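PDB 3KHS: purine nucleoside phosphorylase from Grouper iridovirus, which probably catalyses the phosphorolysis of purine nucleosides such as inosine and guanosine, a step of purine salvage. Local coordinates for residues Leu24-Ser38 with Glu262-Ile276. Numbering follows the deposited sequence.
Sequences LGIVCGSGLGKIGDS and EEASARMTALVKLVI. With PO4 (phosphate ion), chain G.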
loop_
_atom_site.group_PDB
_atom_site.type_symbol
_atom_site.label_atom_id
_atom_site.label_comp_id
_atom_site.label_asym_id
_atom_site.label_seq_id
_atom_site.Cartn_x
_atom_site.Cartn_y
_atom_site.Cartn_z
ATOM N N LEU B 24 -10.438 -24.180 20.597
ATOM C CA LEU B 24 -11.130 -23.143 19.853
ATOM C C LEU B 24 -10.693 -21.763 20.335
ATOM O O LEU B 24 -10.571 -21.515 21.542
ATOM C CB LEU B 24 -12.648 -23.247 20.004
ATOM C CG LEU B 24 -13.345 -22.061 19.313
ATOM C CD1 LEU B 24 -14.178 -22.549 18.163
ATOM C CD2 LEU B 24 -14.179 -21.314 20.305
ATOM N N GLY B 25 -10.470 -20.862 19.391
ATOM C CA GLY B 25 -10.060 -19.513 19.753
ATOM C C GLY B 25 -11.082 -18.447 19.382
ATOM O O GLY B 25 -11.827 -18.579 18.415
ATOM N N ILE B 26 -11.119 -17.372 20.152
ATOM C CA ILE B 26 -12.054 -16.285 19.887
ATOM C C ILE B 26 -11.312 -14.951 19.967
ATOM O O ILE B 26 -10.509 -14.748 20.873
ATOM C CB ILE B 26 -13.208 -16.214 20.939
ATOM C CG1 ILE B 26 -13.862 -17.581 21.121
ATOM C CG2 ILE B 26 -14.255 -15.160 20.507
ATOM C CD1 ILE B 26 -14.797 -17.639 22.310
ATOM N N VAL B 27 -11.590 -14.052 19.022
ATOM C CA VAL B 27 -10.986 -12.718 19.002
ATOM C C VAL B 27 -12.167 -11.760 19.101
ATOM O O VAL B 27 -13.021 -11.753 18.212
ATOM C CB VAL B 27 -10.265 -12.417 17.660
ATOM C CG1 VAL B 27 -9.506 -11.077 17.752
ATOM C CG2 VAL B 27 -9.316 -13.519 17.311
ATOM N N CYS B 28 -12.235 -10.968 20.169
ATOM C CA CYS B 28 -13.322 -10.006 20.322
ATOM C C CYS B 28 -12.989 -8.658 19.688
ATOM O O CYS B 28 -11.980 -8.018 20.027
ATOM C CB CYS B 28 -13.630 -9.762 21.797
ATOM S SG CYS B 28 -14.052 -11.249 22.668
ATOM N N GLY B 29 -13.855 -8.215 18.787
ATOM C CA GLY B 29 -13.639 -6.939 18.141
ATOM C C GLY B 29 -14.042 -5.774 19.013
ATOM O O GLY B 29 -14.224 -5.935 20.225
ATOM N N SER B 30 -14.200 -4.602 18.400
ATOM C CA SER B 30 -14.573 -3.413 19.163
ATOM C C SER B 30 -15.947 -3.478 19.832
ATOM O O SER B 30 -16.957 -3.688 19.163
ATOM C CB SER B 30 -14.500 -2.171 18.277
ATOM O OG SER B 30 -13.169 -1.949 17.888
ATOM N N GLY B 31 -15.956 -3.282 21.154
ATOM C CA GLY B 31 -17.184 -3.318 21.928
ATOM C C GLY B 31 -17.790 -4.708 22.089
ATOM O O GLY B 31 -18.894 -4.855 22.618
ATOM N N LEU B 32 -17.074 -5.733 21.647
ATOM C CA LEU B 32 -17.585 -7.092 21.737
ATOM C C LEU B 32 -16.893 -7.912 22.838
ATOM O O LEU B 32 -16.881 -9.140 22.801
ATOM C CB LEU B 32 -17.421 -7.757 20.369
ATOM C CG LEU B 32 -18.118 -6.974 19.257
ATOM C CD1 LEU B 32 -17.806 -7.594 17.890
ATOM C CD2 LEU B 32 -19.636 -6.971 19.530
ATOM N N GLY B 33 -16.322 -7.216 23.814
ATOM C CA GLY B 33 -15.641 -7.876 24.916
ATOM C C GLY B 33 -16.507 -8.825 25.728
ATOM O O GLY B 33 -16.087 -9.934 26.062
ATOM N N LYS B 34 -17.718 -8.397 26.050
ATOM C CA LYS B 34 -18.631 -9.218 26.839
ATOM C C LYS B 34 -18.622 -10.694 26.436
ATOM O O LYS B 34 -18.896 -11.554 27.251
ATOM C CB LYS B 34 -20.054 -8.659 26.733
ATOM C CG LYS B 34 -20.244 -7.266 27.321
ATOM C CD LYS B 34 -20.668 -7.302 28.791
ATOM C CE LYS B 34 -20.956 -5.884 29.317
ATOM N NZ LYS B 34 -21.468 -5.835 30.732
ATOM N N ILE B 35 -18.306 -10.981 25.180
ATOM C CA ILE B 35 -18.277 -12.351 24.700
ATOM C C ILE B 35 -17.436 -13.233 25.623
ATOM O O ILE B 35 -17.725 -14.413 25.804
ATOM C CB ILE B 35 -17.651 -12.434 23.286
ATOM C CG1 ILE B 35 -18.446 -11.608 22.285
ATOM C CG2 ILE B 35 -17.594 -13.878 22.825
ATOM C CD1 ILE B 35 -17.946 -11.773 20.846
ATOM N N GLY B 36 -16.388 -12.638 26.191
ATOM C CA GLY B 36 -15.479 -13.358 27.062
ATOM C C GLY B 36 -16.049 -13.863 28.371
ATOM O O GLY B 36 -15.597 -14.884 28.888
ATOM N N ASP B 37 -17.028 -13.150 28.916
ATOM C CA ASP B 37 -17.650 -13.549 30.166
ATOM C C ASP B 37 -18.311 -14.907 29.987
ATOM O O ASP B 37 -18.658 -15.567 30.958
ATOM C CB ASP B 37 -18.718 -12.541 30.583
ATOM C CG ASP B 37 -18.206 -11.113 30.608
ATOM O OD1 ASP B 37 -16.988 -10.908 30.874
ATOM O OD2 ASP B 37 -19.042 -10.201 30.375
ATOM N N SER B 38 -18.484 -15.319 28.741
ATOM C CA SER B 38 -19.105 -16.596 28.455
ATOM C C SER B 38 -18.239 -17.806 28.788
ATOM O O SER B 38 -18.727 -18.937 28.796
ATOM C CB SER B 38 -19.496 -16.657 26.986
ATOM O OG SER B 38 -20.541 -15.743 26.738
ATOM N N GLU B 262 -24.771 -2.389 23.592
ATOM C CA GLU B 262 -25.075 -3.473 24.512
ATOM C C GLU B 262 -25.964 -4.565 23.930
ATOM O O GLU B 262 -25.798 -5.740 24.259
ATOM C CB GLU B 262 -25.684 -2.927 25.804
ATOM C CG GLU B 262 -24.655 -2.713 26.918
ATOM C CD GLU B 262 -23.768 -3.945 27.165
ATOM O OE1 GLU B 262 -24.320 -5.051 27.396
ATOM O OE2 GLU B 262 -22.518 -3.804 27.131
ATOM N N GLU B 263 -26.899 -4.183 23.069
ATOM C CA GLU B 263 -27.775 -5.153 22.442
ATOM C C GLU B 263 -26.943 -5.929 21.443
ATOM O O GLU B 263 -27.066 -7.150 21.328
ATOM C CB GLU B 263 -28.913 -4.443 21.726
ATOM C CG GLU B 263 -30.023 -5.367 21.273
ATOM C CD GLU B 263 -31.312 -4.614 21.023
ATOM O OE1 GLU B 263 -31.756 -3.894 21.952
ATOM O OE2 GLU B 263 -31.877 -4.739 19.910
ATOM N N ALA B 264 -26.084 -5.215 20.727
ATOM C CA ALA B 264 -25.223 -5.860 19.749
ATOM C C ALA B 264 -24.375 -6.917 20.467
ATOM O O ALA B 264 -24.249 -8.057 20.015
ATOM C CB ALA B 264 -24.331 -4.824 19.077
ATOM N N SER B 265 -23.818 -6.526 21.603
ATOM C CA SER B 265 -22.974 -7.394 22.401
ATOM C C SER B 265 -23.696 -8.681 22.828
ATOM O O SER B 265 -23.155 -9.789 22.722
ATOM C CB SER B 265 -22.502 -6.617 23.629
ATOM O OG SER B 265 -21.487 -7.312 24.309
ATOM N N ALA B 266 -24.916 -8.533 23.319
ATOM C CA ALA B 266 -25.683 -9.679 23.749
ATOM C C ALA B 266 -25.985 -10.601 22.565
ATOM O O ALA B 266 -25.759 -11.810 22.663
ATOM C CB ALA B 266 -26.951 -9.224 24.417
ATOM N N ARG B 267 -26.471 -10.040 21.453
ATOM C CA ARG B 267 -26.791 -10.828 20.260
ATOM C C ARG B 267 -25.565 -11.590 19.750
ATOM O O ARG B 267 -25.641 -12.781 19.447
ATOM C CB ARG B 267 -27.305 -9.932 19.116
ATOM C CG ARG B 267 -28.496 -9.006 19.434
ATOM C CD ARG B 267 -28.995 -8.275 18.183
ATOM N NE ARG B 267 -29.994 -9.079 17.480
ATOM C CZ ARG B 267 -30.738 -8.667 16.451
ATOM N NH1 ARG B 267 -30.614 -7.428 15.968
ATOM N NH2 ARG B 267 -31.622 -9.499 15.903
ATOM N N MET B 268 -24.444 -10.883 19.646
ATOM C CA MET B 268 -23.208 -11.472 19.153
ATOM C C MET B 268 -22.737 -12.583 20.077
ATOM O O MET B 268 -22.289 -13.622 19.612
ATOM C CB MET B 268 -22.125 -10.394 19.027
ATOM C CG MET B 268 -20.836 -10.882 18.365
ATOM S SD MET B 268 -20.987 -11.438 16.649
ATOM C CE MET B 268 -20.896 -9.794 15.748
ATOM N N THR B 269 -22.841 -12.361 21.384
ATOM C CA THR B 269 -22.445 -13.366 22.361
ATOM C C THR B 269 -23.275 -14.631 22.197
ATOM O O THR B 269 -22.734 -15.737 22.227
ATOM C CB THR B 269 -22.638 -12.870 23.796
ATOM O OG1 THR B 269 -21.821 -11.712 24.024
ATOM C CG2 THR B 269 -22.250 -13.973 24.786
ATOM N N ALA B 270 -24.589 -14.468 22.037
ATOM C CA ALA B 270 -25.482 -15.601 21.847
ATOM C C ALA B 270 -25.107 -16.361 20.581
ATOM O O ALA B 270 -25.001 -17.594 20.588
ATOM C CB ALA B 270 -26.915 -15.116 21.755
ATOM N N LEU B 271 -24.910 -15.625 19.492
ATOM C CA LEU B 271 -24.544 -16.230 18.207
ATOM C C LEU B 271 -23.268 -17.064 18.308
ATOM O O LEU B 271 -23.222 -18.198 17.846
ATOM C CB LEU B 271 -24.361 -15.139 17.135
ATOM C CG LEU B 271 -23.878 -15.545 15.720
ATOM C CD1 LEU B 271 -24.809 -16.546 15.114
ATOM C CD2 LEU B 271 -23.809 -14.337 14.800
ATOM N N VAL B 272 -22.226 -16.488 18.900
ATOM C CA VAL B 272 -20.953 -17.177 19.064
ATOM C C VAL B 272 -21.105 -18.457 19.903
ATOM O O VAL B 272 -20.525 -19.493 19.568
ATOM C CB VAL B 272 -19.877 -16.217 19.731
ATOM C CG1 VAL B 272 -18.585 -16.974 20.032
ATOM C CG2 VAL B 272 -19.538 -15.073 18.779
ATOM N N LYS B 273 -21.889 -18.381 20.984
ATOM C CA LYS B 273 -22.105 -19.537 21.846
ATOM C C LYS B 273 -22.807 -20.659 21.098
ATOM O O LYS B 273 -22.349 -21.812 21.125
ATOM C CB LYS B 273 -22.908 -19.145 23.087
ATOM C CG LYS B 273 -22.171 -18.159 23.972
ATOM C CD LYS B 273 -22.914 -17.822 25.269
ATOM C CE LYS B 273 -23.193 -19.067 26.109
ATOM N NZ LYS B 273 -23.810 -18.720 27.430
ATOM N N LEU B 274 -23.894 -20.326 20.404
ATOM C CA LEU B 274 -24.632 -21.340 19.657
ATOM C C LEU B 274 -23.739 -21.954 18.591
ATOM O O LEU B 274 -23.830 -23.147 18.311
ATOM C CB LEU B 274 -25.883 -20.744 18.995
ATOM C CG LEU B 274 -27.170 -21.595 18.988
ATOM C CD1 LEU B 274 -28.111 -21.005 17.949
ATOM C CD2 LEU B 274 -26.886 -23.082 18.670
ATOM N N VAL B 275 -22.875 -21.137 18.000
ATOM C CA VAL B 275 -21.970 -21.605 16.947
ATOM C C VAL B 275 -20.960 -22.597 17.532
ATOM O O VAL B 275 -20.602 -23.597 16.909
ATOM C CB VAL B 275 -21.211 -20.404 16.291
ATOM C CG1 VAL B 275 -20.072 -20.896 15.438
ATOM C CG2 VAL B 275 -22.166 -19.600 15.432
ATOM N N ILE B 276 -20.510 -22.305 18.743
ATOM C CA ILE B 276 -19.549 -23.156 19.404
ATOM C C ILE B 276 -20.230 -24.480 19.746
ATOM O O ILE B 276 -19.602 -25.538 19.708
ATOM C CB ILE B 276 -18.990 -22.460 20.671
ATOM C CG1 ILE B 276 -18.055 -21.321 20.242
ATOM C CG2 ILE B 276 -18.285 -23.468 21.576
ATOM C CD1 ILE B 276 -17.446 -20.515 21.389
HETATM P P PO4 G . -12.326 -3.929 15.171
HETATM O O1 PO4 G . -13.571 -4.556 15.689
HETATM O O2 PO4 G . -11.139 -4.508 15.876
HETATM O O3 PO4 G . -12.190 -4.196 13.709
HETATM O O4 PO4 G . -12.385 -2.461 15.406
#
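Ile35 turns CG1 beside its own backbone N (chi1 -60°), and Met268 swings CG anti to its N (chi1 -173°). These torsions bring Ile35 CD1 to 3.9 Å from Met268 CG. The same methyl also lies near Val272 CG2. Leu32, the last residue of the type II turn from Gly29, brings CD2 near the same Met268 CG. The side chains of Ile35 and Thr269 pass side by side, running in opposite senses, with Ile35 CG1 nearest Thr269 OG1. Thr269 OG1 turns back along its helix and bonds to Ser265 O at 2.7 Å. That carbonyl also accepts Thr269 N, and the two donors come from opposite faces of its plane. Thr269 CG2 is left to meet Ser38 OG at 3.1 Å, beside the Lys273 chain. Ser265 OG is buried against Lys34 CB at 3.1 Å and has no polar partner. The Lys34 chain lies across Glu262, with CE nearest OE2 at 3.4 Å. Lys34 NZ and Glu262 OE2 are 4.3 Å apart, too far for a salt bridge, so any attraction is probably modest. Farther along, Leu24 CD2 meets Ile276 CD1 at 3.5 Å, and Ile26 CD1 packs on Ile276 CD1. Strand 24-28 runs nearly antiparallel to helix 262-276 (167°), which also packs Met268 on Val235 and Leu237 of strand 231-241. Beyond the strand, Ser30 N gives a nearly straight bond to phosphate O1, and Ser30 OG bonds to O4. Arg81, His83, Ala113 and Ser217 complete this anion site. A C-terminal helix covering a mixed sheet, with a glycine-rich loop after a strand holding phosphate, is characteristic of the PNP/MTAP phosphorylase fold.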